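Local coordinates for protein AGR_L_2016p (Agrobacterium tumefaciens, PDB 2GVH) that probably hydrolyses acyl-CoA thioesters to free acids and coenzyme A, as a double hot-dog acyl-CoA thioesterase, at residues Arg30-Val35 with Gly88-Phe93; Arg82-Ile87 with Gln121-Arg126; Thr64-Thr69 with Val144-Leu149; Leu54-Ala59 with Phe129-Ile134. All blocks are in the same frame, centred on the assembly; numbering follows the deposited sequence.

Interaction 1 of 4, residues Arg30-Val35 with Gly88-Phe93; sequences RLIDIV and GHIVEF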
loop_
_atom_site.group_PDB
_atom_site.type_symbol
_atom_site.label_atom_id
_atom_site.label_comp_id
_atom_site.label_asym_id
_atom_site.label_seq_id
_atom_site.Cartn_x
_atom_site.Cartn_y
_atom_site.Cartn_z
ATOM N N ARG B 30 20.361 -5.914 5.233
ATOM C CA ARG B 30 20.182 -4.977 4.138
ATOM C C ARG B 30 18.775 -5.023 3.594
ATOM O O ARG B 30 18.225 -6.094 3.448
ATOM C CB ARG B 30 21.219 -5.245 3.046
ATOM C CG ARG B 30 22.546 -5.674 3.685
ATOM C CD ARG B 30 23.550 -6.259 2.700
ATOM N NE ARG B 30 24.542 -5.241 2.400
ATOM C CZ ARG B 30 25.695 -5.136 3.032
ATOM N NH1 ARG B 30 26.009 -6.013 3.975
ATOM N NH2 ARG B 30 26.532 -4.168 2.721
ATOM N N LEU B 31 18.207 -3.856 3.314
ATOM C CA LEU B 31 16.863 -3.711 2.748
ATOM C C LEU B 31 16.971 -2.756 1.564
ATOM O O LEU B 31 17.531 -1.680 1.697
ATOM C CB LEU B 31 15.939 -3.075 3.778
ATOM C CG LEU B 31 14.439 -2.952 3.539
ATOM C CD1 LEU B 31 13.728 -3.047 4.881
ATOM C CD2 LEU B 31 14.033 -1.650 2.806
ATOM N N ILE B 32 16.416 -3.123 0.423
ATOM C CA ILE B 32 16.687 -2.411 -0.787
ATOM C C ILE B 32 15.398 -1.975 -1.439
ATOM O O ILE B 32 14.491 -2.778 -1.602
ATOM C CB ILE B 32 17.554 -3.242 -1.768
ATOM C CG1 ILE B 32 18.978 -3.285 -1.246
ATOM C CG2 ILE B 32 17.612 -2.548 -3.068
ATOM C CD1 ILE B 32 19.933 -4.206 -1.949
ATOM N N ASP B 33 15.313 -0.696 -1.785
ATOM C CA ASP B 33 14.175 -0.180 -2.515
ATOM C C ASP B 33 14.601 0.515 -3.801
ATOM O O ASP B 33 15.617 1.166 -3.852
ATOM C CB ASP B 33 13.403 0.788 -1.651
ATOM C CG ASP B 33 11.990 1.059 -2.194
ATOM O OD1 ASP B 33 11.510 0.315 -3.104
ATOM O OD2 ASP B 33 11.351 2.031 -1.715
ATOM N N ILE B 34 13.824 0.367 -4.848
ATOM C CA ILE B 34 14.116 1.037 -6.116
ATOM C C ILE B 34 13.285 2.274 -6.302
ATOM O O ILE B 34 12.091 2.207 -6.138
ATOM C CB ILE B 34 13.804 0.144 -7.277
ATOM C CG1 ILE B 34 14.629 -1.107 -7.180
ATOM C CG2 ILE B 34 14.102 0.861 -8.606
ATOM C CD1 ILE B 34 13.827 -2.275 -7.561
ATOM N N VAL B 35 13.907 3.391 -6.663
ATOM C CA VAL B 35 13.149 4.576 -7.124
ATOM C C VAL B 35 13.390 4.699 -8.626
ATOM O O VAL B 35 14.515 4.950 -9.043
ATOM C CB VAL B 35 13.643 5.870 -6.427
ATOM C CG1 VAL B 35 12.936 7.088 -6.960
ATOM C CG2 VAL B 35 13.465 5.786 -4.954
ATOM N N GLY B 88 16.935 8.156 -11.293
ATOM C CA GLY B 88 16.501 6.911 -10.645
ATOM C C GLY B 88 17.593 6.291 -9.806
ATOM O O GLY B 88 18.769 6.419 -10.158
ATOM N N HIS B 89 17.220 5.596 -8.721
ATOM C CA HIS B 89 18.201 5.049 -7.783
ATOM C C HIS B 89 17.880 3.637 -7.233
ATOM O O HIS B 89 16.750 3.313 -6.887
ATOM C CB HIS B 89 18.350 6.001 -6.576
ATOM C CG HIS B 89 18.942 7.332 -6.912
ATOM N ND1 HIS B 89 18.187 8.391 -7.380
ATOM C CD2 HIS B 89 20.222 7.773 -6.861
ATOM C CE1 HIS B 89 18.978 9.429 -7.596
ATOM N NE2 HIS B 89 20.214 9.077 -7.287
ATOM N N ILE B 90 18.881 2.792 -7.104
ATOM C CA ILE B 90 18.716 1.681 -6.183
ATOM C C ILE B 90 19.178 2.122 -4.811
ATOM O O ILE B 90 20.316 2.567 -4.661
ATOM C CB ILE B 90 19.503 0.440 -6.545
ATOM C CG1 ILE B 90 19.035 -0.123 -7.864
ATOM C CG2 ILE B 90 19.257 -0.594 -5.500
ATOM C CD1 ILE B 90 19.992 -1.166 -8.443
ATOM N N VAL B 91 18.312 1.984 -3.814
ATOM C CA VAL B 91 18.596 2.534 -2.481
ATOM C C VAL B 91 18.753 1.447 -1.458
ATOM O O VAL B 91 17.849 0.639 -1.259
ATOM C CB VAL B 91 17.512 3.566 -2.057
ATOM C CG1 VAL B 91 17.937 4.318 -0.863
ATOM C CG2 VAL B 91 17.375 4.558 -3.162
ATOM N N GLU B 92 19.894 1.409 -0.816
ATOM C CA GLU B 92 20.178 0.333 0.108
ATOM C C GLU B 92 20.222 0.808 1.531
ATOM O O GLU B 92 20.939 1.729 1.844
ATOM C CB GLU B 92 21.503 -0.330 -0.233
ATOM C CG GLU B 92 21.698 -1.656 0.473
ATOM C CD GLU B 92 23.043 -2.322 0.206
ATOM O OE1 GLU B 92 23.832 -1.824 -0.604
ATOM O OE2 GLU B 92 23.336 -3.354 0.841
ATOM N N PHE B 93 19.469 0.152 2.402
ATOM C CA PHE B 93 19.479 0.468 3.813
ATOM C C PHE B 93 20.178 -0.664 4.574
ATOM O O PHE B 93 19.733 -1.811 4.547
ATOM C CB PHE B 93 18.057 0.657 4.306
ATOM C CG PHE B 93 17.296 1.725 3.560
ATOM C CD1 PHE B 93 16.796 1.485 2.293
ATOM C CD2 PHE B 93 17.067 2.957 4.135
ATOM C CE1 PHE B 93 16.099 2.461 1.597
ATOM C CE2 PHE B 93 16.378 3.937 3.461
ATOM C CZ PHE B 93 15.875 3.693 2.176
#
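Arg30 meets Glu92 at the edge of its guanidinium group, where NE donates to Glu92 OE2 at 2.7 Å from close to the guanidinium plane. The salt bridge is single-pronged: the oxygen is approached nearly along its C-O axis, while guanidinium and carboxylate planes stand 50° apart. Glu92 reaches this point on an extended chain (CG anti to the backbone N, chi1 -166°) that crosses Ile32, with Glu92 CG 3.6 Å from Ile32 CG1. Its other oxygen, OE1, pairs with Arg196, so one carboxylate serves two arginines and is probably kept ionised.

The second flat group, the ring of Phe93, has Leu31 O at its edge, in the ring plane and 3.3 Å from Phe93 CD1. The same oxygen accepts the backbone N-H of Phe93 at 2.8 Å, while Leu54 and Met55 of helix 49-67 pack on the ring and Val58 on Phe93 CB.

The backbones run antiparallel, their axes at 158° and 4.6 Å apart. Leu31-Phe93, Asp33-Val91 and Val35-His89 are hydrogen-bonded pairs, each joined by two bonds; Ile32-Glu92 and Ile34-Ile90 are non-hydrogen-bonded. Among the side chains of the latter pairs, Ile32 CG2 and Ile90 CG2 touch at 3.5 Å. On this face Ile32 and Ile34 pack under helix 179-198, whereas Asp33, Val35, Val91 and Phe93 face helices 40-46 and 49-67. Since Arg30 also bonds through its backbone to Val163, strand 29-35 lies at the seam between two sheets, an arrangement characteristic of the double hot-dog fold.

Interaction 2 of 4, residues Arg82-Ile87 with Gln121-Arg126; sequences RQPARI and QHTCTR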
loop_
_atom_site.group_PDB
_atom_site.type_symbol
_atom_site.label_atom_id
_atom_site.label_comp_id
_atom_site.label_asym_id
_atom_site.label_seq_id
_atom_site.Cartn_x
_atom_site.Cartn_y
_atom_site.Cartn_z
ATOM N N ARG B 82 20.492 14.562 2.318
ATOM C CA ARG B 82 20.809 15.292 1.091
ATOM C C ARG B 82 19.910 14.824 -0.016
ATOM O O ARG B 82 19.718 13.640 -0.175
ATOM C CB ARG B 82 22.285 15.146 0.710
ATOM C CG ARG B 82 22.756 13.765 0.342
ATOM C CD ARG B 82 24.164 13.804 -0.314
ATOM N NE ARG B 82 25.178 14.283 0.607
ATOM C CZ ARG B 82 25.928 15.359 0.415
ATOM N NH1 ARG B 82 25.804 16.073 -0.702
ATOM N NH2 ARG B 82 26.813 15.720 1.339
ATOM N N GLN B 83 19.313 15.741 -0.756
ATOM C CA GLN B 83 18.473 15.274 -1.837
ATOM C C GLN B 83 19.338 15.190 -3.091
ATOM O O GLN B 83 19.986 16.148 -3.455
ATOM C CB GLN B 83 17.203 16.139 -2.007
ATOM C CG GLN B 83 16.404 16.428 -0.708
ATOM C CD GLN B 83 15.632 15.233 -0.184
ATOM N N PRO B 84 19.401 14.019 -3.723
ATOM C CA PRO B 84 20.121 13.904 -4.967
ATOM C C PRO B 84 19.309 14.457 -6.140
ATOM O O PRO B 84 18.212 14.981 -5.931
ATOM C CB PRO B 84 20.282 12.400 -5.094
ATOM C CG PRO B 84 19.046 11.890 -4.510
ATOM C CD PRO B 84 18.833 12.736 -3.309
ATOM N N ALA B 85 19.845 14.346 -7.354
ATOM C CA ALA B 85 19.116 14.753 -8.564
ATOM C C ALA B 85 17.929 13.807 -8.813
ATOM O O ALA B 85 17.979 12.619 -8.412
ATOM C CB ALA B 85 20.048 14.791 -9.774
ATOM N N ARG B 86 16.886 14.347 -9.466
ATOM C CA ARG B 86 15.602 13.651 -9.703
ATOM C C ARG B 86 15.651 12.350 -10.568
ATOM O O ARG B 86 14.587 11.828 -11.004
ATOM C CB ARG B 86 14.588 14.653 -10.291
ATOM N N ILE B 87 16.867 11.839 -10.807
ATOM C CA ILE B 87 17.113 10.595 -11.553
ATOM C C ILE B 87 16.556 9.340 -10.818
ATOM O O ILE B 87 15.793 9.445 -9.827
ATOM C CB ILE B 87 18.652 10.435 -11.853
ATOM N N GLN B 121 27.283 6.885 -6.443
ATOM C CA GLN B 121 26.730 7.107 -5.128
ATOM C C GLN B 121 26.334 8.576 -4.951
ATOM O O GLN B 121 27.170 9.467 -5.067
ATOM C CB GLN B 121 27.711 6.735 -4.061
ATOM C CG GLN B 121 28.569 5.550 -4.334
ATOM C CD GLN B 121 29.577 5.430 -3.215
ATOM O OE1 GLN B 121 30.668 6.024 -3.273
ATOM N NE2 GLN B 121 29.186 4.741 -2.142
ATOM N N HIS B 122 25.054 8.813 -4.657
ATOM C CA HIS B 122 24.528 10.155 -4.553
ATOM C C HIS B 122 24.215 10.560 -3.135
ATOM O O HIS B 122 24.218 11.749 -2.804
ATOM C CB HIS B 122 23.265 10.308 -5.366
ATOM C CG HIS B 122 23.517 10.746 -6.757
ATOM N ND1 HIS B 122 22.505 11.103 -7.615
ATOM C CD2 HIS B 122 24.670 10.885 -7.448
ATOM C CE1 HIS B 122 23.024 11.429 -8.784
ATOM N NE2 HIS B 122 24.338 11.308 -8.705
ATOM N N THR B 123 23.888 9.599 -2.296
ATOM C CA THR B 123 23.678 9.920 -0.886
ATOM C C THR B 123 24.378 8.919 -0.033
ATOM O O THR B 123 24.737 7.851 -0.482
ATOM C CB THR B 123 22.191 9.889 -0.367
ATOM O OG1 THR B 123 21.732 8.537 -0.287
ATOM C CG2 THR B 123 21.215 10.784 -1.194
ATOM N N CYS B 124 24.492 9.265 1.231
ATOM C CA CYS B 124 25.108 8.411 2.173
ATOM C C CYS B 124 24.756 8.802 3.599
ATOM O O CYS B 124 25.616 9.121 4.398
ATOM C CB CYS B 124 26.593 8.482 1.985
ATOM S SG CYS B 124 27.325 7.224 2.995
ATOM N N THR B 125 23.469 8.771 3.909
ATOM C CA THR B 125 22.947 9.219 5.167
ATOM C C THR B 125 23.123 8.175 6.287
ATOM O O THR B 125 22.915 6.976 6.103
ATOM C CB THR B 125 21.506 9.544 4.971
ATOM O OG1 THR B 125 21.403 10.562 3.965
ATOM C CG2 THR B 125 20.897 10.042 6.248
ATOM N N ARG B 126 23.521 8.637 7.458
ATOM C CA ARG B 126 23.738 7.738 8.578
ATOM C C ARG B 126 22.720 8.058 9.658
ATOM O O ARG B 126 22.450 9.217 9.924
ATOM C CB ARG B 126 25.159 7.916 9.092
ATOM C CG ARG B 126 25.449 7.308 10.410
ATOM C CD ARG B 126 26.777 7.787 10.893
ATOM N NE ARG B 126 27.310 6.878 11.899
ATOM C CZ ARG B 126 27.542 7.193 13.165
ATOM N NH1 ARG B 126 27.320 8.428 13.624
ATOM N NH2 ARG B 126 28.023 6.261 13.973
#
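Arg82 approaches Thr123 and His122 with the aliphatic part of its side chain. Its CG stands between the backbone N and the carbonyl carbon (chi1 65°), a placement that lays the chain against the strand: Arg82 CG is 3.7 Å from Thr123 CG2, and Arg82 CD packs on the carbonyl oxygen of His122. The two side chains of Arg82 and Thr123 lie alongside one another, pointing opposite ways. The backbone joins in, Arg82 O lying 3.4 Å from Thr123 CG2.

Pro84 makes the next approach, its ring spanning two residues of the strand. Pro84 CD touches Thr123 CG2 at 3.7 Å, while Pro84 CB is 3.6 Å from His122 ND1, coming obliquely to the imidazole. Phe47 packs on both Pro84 and Thr123. Ala85 follows at the margin, its N 4.2 Å from His122 ND1, too far for a hydrogen bond.

The touching parts run 159° apart, yet no backbone bond joins them, so the loop between strands 71-80 and 89-100 lies along strand 121-133 without extending the sheet. The polar groups look to other partners: Thr123 OG1 has weak bonds to Ala113 N and Met111 O, and His122 NE2 has one to Gln120 OE1. The His122 ring also packs against that of His89. Carbons meet carbons and polar atoms alike at a partly buried margin, implying van der Waals contact with little directional restraint.

Interaction 3 of 4, residues Thr64-Thr69 with Val144-Leu149; sequences TRFGRT and VLPELL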
loop_
_atom_site.group_PDB
_atom_site.type_symbol
_atom_site.label_atom_id
_atom_site.label_comp_id
_atom_site.label_asym_id
_atom_site.label_seq_id
_atom_site.Cartn_x
_atom_site.Cartn_y
_atom_site.Cartn_z
ATOM N N THR B 64 15.640 -7.331 15.985
ATOM C CA THR B 64 14.831 -8.504 16.279
ATOM C C THR B 64 15.619 -9.780 16.008
ATOM O O THR B 64 15.501 -10.762 16.723
ATOM C CB THR B 64 13.526 -8.503 15.510
ATOM O OG1 THR B 64 12.917 -7.196 15.573
ATOM C CG2 THR B 64 12.589 -9.538 16.122
ATOM N N ARG B 65 16.452 -9.745 14.984
ATOM C CA ARG B 65 17.285 -10.879 14.638
ATOM C C ARG B 65 18.309 -11.089 15.712
ATOM O O ARG B 65 18.763 -12.199 15.932
ATOM C CB ARG B 65 18.046 -10.618 13.349
ATOM C CG ARG B 65 17.329 -10.994 12.080
ATOM C CD ARG B 65 18.278 -10.814 10.904
ATOM N NE ARG B 65 18.020 -11.793 9.859
ATOM C CZ ARG B 65 18.399 -11.676 8.584
ATOM N NH1 ARG B 65 19.074 -10.617 8.156
ATOM N NH2 ARG B 65 18.084 -12.636 7.726
ATOM N N PHE B 66 18.711 -9.998 16.341
ATOM C CA PHE B 66 19.751 -10.072 17.318
ATOM C C PHE B 66 19.211 -10.652 18.615
ATOM O O PHE B 66 19.772 -11.619 19.155
ATOM C CB PHE B 66 20.368 -8.701 17.584
ATOM C CG PHE B 66 21.505 -8.749 18.604
ATOM C CD1 PHE B 66 22.758 -9.219 18.237
ATOM C CD2 PHE B 66 21.297 -8.362 19.929
ATOM C CE1 PHE B 66 23.809 -9.279 19.169
ATOM C CE2 PHE B 66 22.346 -8.425 20.892
ATOM C CZ PHE B 66 23.595 -8.880 20.515
ATOM N N GLY B 67 18.115 -10.062 19.105
ATOM C CA GLY B 67 17.615 -10.413 20.444
ATOM C C GLY B 67 16.468 -11.389 20.429
ATOM O O GLY B 67 16.067 -11.849 21.469
ATOM N N ARG B 68 15.916 -11.658 19.241
ATOM C CA ARG B 68 14.837 -12.627 19.079
ATOM C C ARG B 68 13.733 -12.364 20.108
ATOM O O ARG B 68 13.416 -13.228 20.941
ATOM C CB ARG B 68 15.395 -14.066 19.201
ATOM C CG ARG B 68 16.446 -14.479 18.128
ATOM C CD ARG B 68 15.851 -14.455 16.728
ATOM N NE ARG B 68 16.825 -14.660 15.648
ATOM C CZ ARG B 68 16.537 -14.487 14.349
ATOM N NH1 ARG B 68 15.326 -14.106 13.985
ATOM N NH2 ARG B 68 17.446 -14.689 13.400
ATOM N N THR B 69 13.188 -11.149 20.070
ATOM C CA THR B 69 12.169 -10.702 21.028
ATOM C C THR B 69 11.528 -9.462 20.434
ATOM O O THR B 69 12.109 -8.882 19.547
ATOM C CB THR B 69 12.801 -10.392 22.416
ATOM O OG1 THR B 69 11.771 -10.208 23.394
ATOM C CG2 THR B 69 13.697 -9.155 22.363
ATOM N N VAL B 144 17.356 -10.867 29.022
ATOM C CA VAL B 144 18.361 -9.860 28.681
ATOM C C VAL B 144 18.805 -9.946 27.197
ATOM O O VAL B 144 18.612 -10.976 26.533
ATOM C CB VAL B 144 19.607 -9.918 29.579
ATOM C CG1 VAL B 144 19.224 -10.262 31.066
ATOM C CG2 VAL B 144 20.591 -10.898 28.982
ATOM N N LEU B 145 19.442 -8.893 26.695
ATOM C CA LEU B 145 20.065 -9.038 25.387
ATOM C C LEU B 145 21.385 -9.750 25.569
ATOM O O LEU B 145 22.027 -9.586 26.581
ATOM C CB LEU B 145 20.306 -7.709 24.642
ATOM C CG LEU B 145 19.239 -6.656 24.651
ATOM C CD1 LEU B 145 19.978 -5.324 24.725
ATOM C CD2 LEU B 145 18.419 -6.815 23.401
ATOM N N PRO B 146 21.795 -10.507 24.547
ATOM C CA PRO B 146 23.083 -11.185 24.570
ATOM C C PRO B 146 24.227 -10.171 24.536
ATOM O O PRO B 146 24.059 -9.095 23.963
ATOM C CB PRO B 146 23.075 -12.018 23.276
ATOM C CG PRO B 146 21.998 -11.440 22.424
ATOM C CD PRO B 146 21.025 -10.756 23.311
ATOM N N GLU B 147 25.361 -10.495 25.188
ATOM C CA GLU B 147 26.611 -9.750 24.927
ATOM C C GLU B 147 26.839 -9.555 23.394
ATOM O O GLU B 147 26.917 -10.544 22.654
ATOM C CB GLU B 147 27.804 -10.470 25.541
ATOM C CG GLU B 147 29.085 -9.650 25.551
ATOM C CD GLU B 147 30.244 -10.325 26.328
ATOM O OE1 GLU B 147 30.092 -10.702 27.535
ATOM O OE2 GLU B 147 31.333 -10.458 25.718
ATOM N N LEU B 148 26.915 -8.296 22.938
ATOM C CA LEU B 148 27.320 -7.964 21.538
ATOM C C LEU B 148 28.837 -8.123 21.401
ATOM O O LEU B 148 29.588 -7.662 22.270
ATOM C CB LEU B 148 26.929 -6.527 21.140
ATOM C CG LEU B 148 27.453 -5.875 19.828
ATOM C CD1 LEU B 148 27.381 -6.766 18.600
ATOM C CD2 LEU B 148 26.753 -4.535 19.448
ATOM N N LEU B 149 29.278 -8.785 20.327
ATOM C CA LEU B 149 30.720 -8.826 19.946
ATOM C C LEU B 149 30.884 -8.356 18.478
ATOM O O LEU B 149 29.877 -8.214 17.752
ATOM C CB LEU B 149 31.369 -10.212 20.212
ATOM C CG LEU B 149 30.591 -11.503 19.890
#
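Phe66 holds its CG anti to the backbone N (chi1 -179°), and this torsion carries the ring out from the last turn of the helix to Pro146, whose ring points back at it. The helix, 49-67, is the long one packed against the first antiparallel sheet of the hot-dog fold; segment 144-149 belongs to the connection that leads on toward the second sheet.

Pro146 gives the closest approach, its CG 3.4 Å from Phe66 CE2 and oblique to the aromatic plane. Pro146 O also comes within 3.5 Å of Phe66 CZ, so both the ring and the carbonyl of the proline meet the same end of the phenyl group. Leu145 CB lies at the ring edge, near its plane, 4.3 Å from Phe66 CE2. The side-chain contacts are apolar and no hydrogen bond crosses between the segments, though the Pro146 carbonyl also borders the ring.

Gly67 closes the helical part, its CA 4.5 Å from Pro146 CD. Arg68 then leaves helical geometry with a positive phi of 49°, although its N still bonds to Thr64 O at 2.7 Å. Gly67 O receives the hydroxyl group of Tyr143 as a hydrogen-bond partner, a further tie between the helix end and the connection. Gln24 of the short strand 24-25 packs on both Phe66 and Pro146. At the far end of the aromatic ring, Phe66 CZ stands 4.1 Å from Leu148 CB.

Interaction 4 of 4, residues Leu54-Ala59 with Phe129-Ile134; sequences LMDRVA and FHMVAI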
loop_
_atom_site.group_PDB
_atom_site.type_symbol
_atom_site.label_atom_id
_atom_site.label_comp_id
_atom_site.label_asym_id
_atom_site.label_seq_id
_atom_site.Cartn_x
_atom_site.Cartn_y
_atom_site.Cartn_z
ATOM N N LEU B 54 12.058 3.558 6.342
ATOM C CA LEU B 54 12.799 2.393 5.890
ATOM C C LEU B 54 14.033 2.224 6.698
ATOM O O LEU B 54 14.397 1.088 7.027
ATOM C CB LEU B 54 13.157 2.457 4.408
ATOM C CG LEU B 54 12.032 2.245 3.408
ATOM C CD1 LEU B 54 12.527 1.924 2.007
ATOM C CD2 LEU B 54 11.190 1.142 3.844
HETATM N N MSE B 55 14.675 3.328 7.047
HETATM C CA MSE B 55 15.796 3.246 7.972
HETATM C C MSE B 55 15.359 2.614 9.297
HETATM O O MSE B 55 16.057 1.778 9.855
HETATM C CB MSE B 55 16.394 4.611 8.208
HETATM C CG MSE B 55 17.007 5.235 6.967
HETATM SE SE MSE B 55 17.742 7.058 7.278
HETATM C CE MSE B 55 19.379 6.524 8.104
ATOM N N ASP B 56 14.187 2.990 9.800
ATOM C CA ASP B 56 13.752 2.399 11.033
ATOM C C ASP B 56 13.385 0.944 10.805
ATOM O O ASP B 56 13.727 0.090 11.624
ATOM C CB ASP B 56 12.649 3.234 11.665
ATOM C CG ASP B 56 11.900 2.505 12.761
ATOM O OD1 ASP B 56 12.321 2.583 13.932
ATOM O OD2 ASP B 56 10.851 1.884 12.434
ATOM N N ARG B 57 12.688 0.648 9.688
ATOM C CA ARG B 57 12.312 -0.777 9.447
ATOM C C ARG B 57 13.534 -1.723 9.495
ATOM O O ARG B 57 13.512 -2.762 10.168
ATOM C CB ARG B 57 11.527 -0.955 8.166
ATOM C CG ARG B 57 10.609 -2.209 8.149
ATOM C CD ARG B 57 10.042 -2.496 6.741
ATOM N NE ARG B 57 9.262 -1.371 6.302
ATOM C CZ ARG B 57 9.096 -0.997 5.040
ATOM N NH1 ARG B 57 9.656 -1.657 4.037
ATOM N NH2 ARG B 57 8.356 0.068 4.784
ATOM N N VAL B 58 14.621 -1.362 8.831
ATOM C CA VAL B 58 15.739 -2.288 8.778
ATOM C C VAL B 58 16.472 -2.317 10.122
ATOM O O VAL B 58 17.112 -3.310 10.487
ATOM C CB VAL B 58 16.674 -1.966 7.604
ATOM C CG1 VAL B 58 17.080 -0.471 7.608
ATOM C CG2 VAL B 58 17.865 -2.896 7.583
ATOM N N ALA B 59 16.361 -1.228 10.865
ATOM C CA ALA B 59 16.854 -1.190 12.216
ATOM C C ALA B 59 16.121 -2.207 13.056
ATOM O O ALA B 59 16.746 -3.036 13.743
ATOM C CB ALA B 59 16.679 0.156 12.780
ATOM N N PHE B 129 19.772 4.411 15.800
ATOM C CA PHE B 129 18.490 4.065 16.395
ATOM C C PHE B 129 18.645 3.350 17.692
ATOM O O PHE B 129 19.460 2.446 17.816
ATOM C CB PHE B 129 17.687 3.211 15.444
ATOM C CG PHE B 129 17.136 3.968 14.301
ATOM C CD1 PHE B 129 17.929 4.262 13.193
ATOM C CD2 PHE B 129 15.809 4.377 14.309
ATOM C CE1 PHE B 129 17.392 4.980 12.088
ATOM C CE2 PHE B 129 15.253 5.106 13.210
ATOM C CZ PHE B 129 16.046 5.411 12.111
ATOM N N HIS B 130 17.868 3.759 18.680
ATOM C CA HIS B 130 17.907 3.091 19.959
ATOM C C HIS B 130 16.672 2.244 20.125
ATOM O O HIS B 130 15.575 2.766 20.427
ATOM C CB HIS B 130 18.047 4.099 21.094
ATOM C CG HIS B 130 19.286 4.937 21.003
ATOM N ND1 HIS B 130 20.473 4.581 21.616
ATOM C CD2 HIS B 130 19.526 6.108 20.363
ATOM C CE1 HIS B 130 21.387 5.499 21.361
ATOM N NE2 HIS B 130 20.838 6.433 20.600
HETATM N N MSE B 131 16.837 0.940 19.874
HETATM C CA MSE B 131 15.736 -0.004 20.050
HETATM C C MSE B 131 15.745 -0.456 21.495
HETATM O O MSE B 131 16.768 -0.399 22.138
HETATM C CB MSE B 131 15.873 -1.207 19.134
HETATM C CG MSE B 131 16.232 -0.875 17.697
HETATM SE SE MSE B 131 15.050 0.428 16.891
HETATM C CE MSE B 131 13.450 -0.672 16.599
ATOM N N VAL B 132 14.580 -0.849 21.997
ATOM C CA VAL B 132 14.409 -1.389 23.330
ATOM C C VAL B 132 13.561 -2.642 23.194
ATOM O O VAL B 132 12.607 -2.683 22.403
ATOM C CB VAL B 132 13.696 -0.388 24.249
ATOM C CG1 VAL B 132 13.325 -1.030 25.586
ATOM C CG2 VAL B 132 14.549 0.831 24.474
ATOM N N ALA B 133 13.939 -3.669 23.954
ATOM C CA ALA B 133 13.272 -4.959 23.905
ATOM C C ALA B 133 12.071 -4.914 24.814
ATOM O O ALA B 133 12.179 -4.447 25.938
ATOM C CB ALA B 133 14.231 -6.042 24.368
ATOM N N ILE B 134 10.924 -5.382 24.336
ATOM C CA ILE B 134 9.766 -5.597 25.217
ATOM C C ILE B 134 9.431 -7.080 25.188
ATOM O O ILE B 134 8.588 -7.515 24.405
ATOM C CB ILE B 134 8.511 -4.790 24.785
ATOM C CG1 ILE B 134 8.854 -3.316 24.490
ATOM C CG2 ILE B 134 7.399 -4.951 25.829
ATOM C CD1 ILE B 134 9.069 -2.458 25.686
#
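Phe129 packs its ring against the 55-59 turn of helix 49-67, and here the contact is dense. Asp56 CA sits 4.2 Å from the ring centroid and 30° off the normal, an off-centre CH-pi contact, while Met55 O lies over one face. Asp56 CB reaches Phe129 CE2 at 3.6 Å, Met55 CB meets Phe129 CZ at 4.0 Å, and Ala59 CB stands 4.1 Å from Phe129 CG. Backbone and CB atoms thus do most of the touching on the helix.

Toward Met131 the fit slackens. Its selenium, this residue being selenomethionine, is 4.4 Å from Ala59 CB, and past it the strand diverges from the helix toward Ile134, which is exposed and packs on Arg176 of the second subunit. The carboxylate of buried Asp56 is satisfied from outside the two segments: OD1 by the hydroxyl of Thr73, OD2 weakly by Gly180 N of the second subunit.

Helix and strand axes pass 9.7 Å apart at 45°, the helix lying across the sheet. Val109 of strand 104-115 touches Met55, Ala59 and Phe129, and Phe71 and Thr73 of strand 71-80 pack on Met131, so the contact straddles three neighbouring strands beneath helix 49-67.

Overall arrangement
From the N terminus, strand 29-35 opens interaction 1, which closes at 88-93 over a loop holding helices 40-46 and 49-67. Within that loop helix 49-67 starts interaction 4 and then, one turn or so further on, interaction 3; segment 82-87 starts interaction 2. The chain returns to close interaction 2 at 121-126, interaction 4 at 129-134 and interaction 3 at 144-149. Interaction 2 therefore nests within both 3 and 4, these two cross each other, and interaction 1 crosses all three. Thr69 against Ala133 joins interactions 3 and 4, Met55 against Thr125 and Arg126 joins 2 and 4, and His89 against Pro84 joins 1 and 2. Together they tie sheet, helix and interdomain connection.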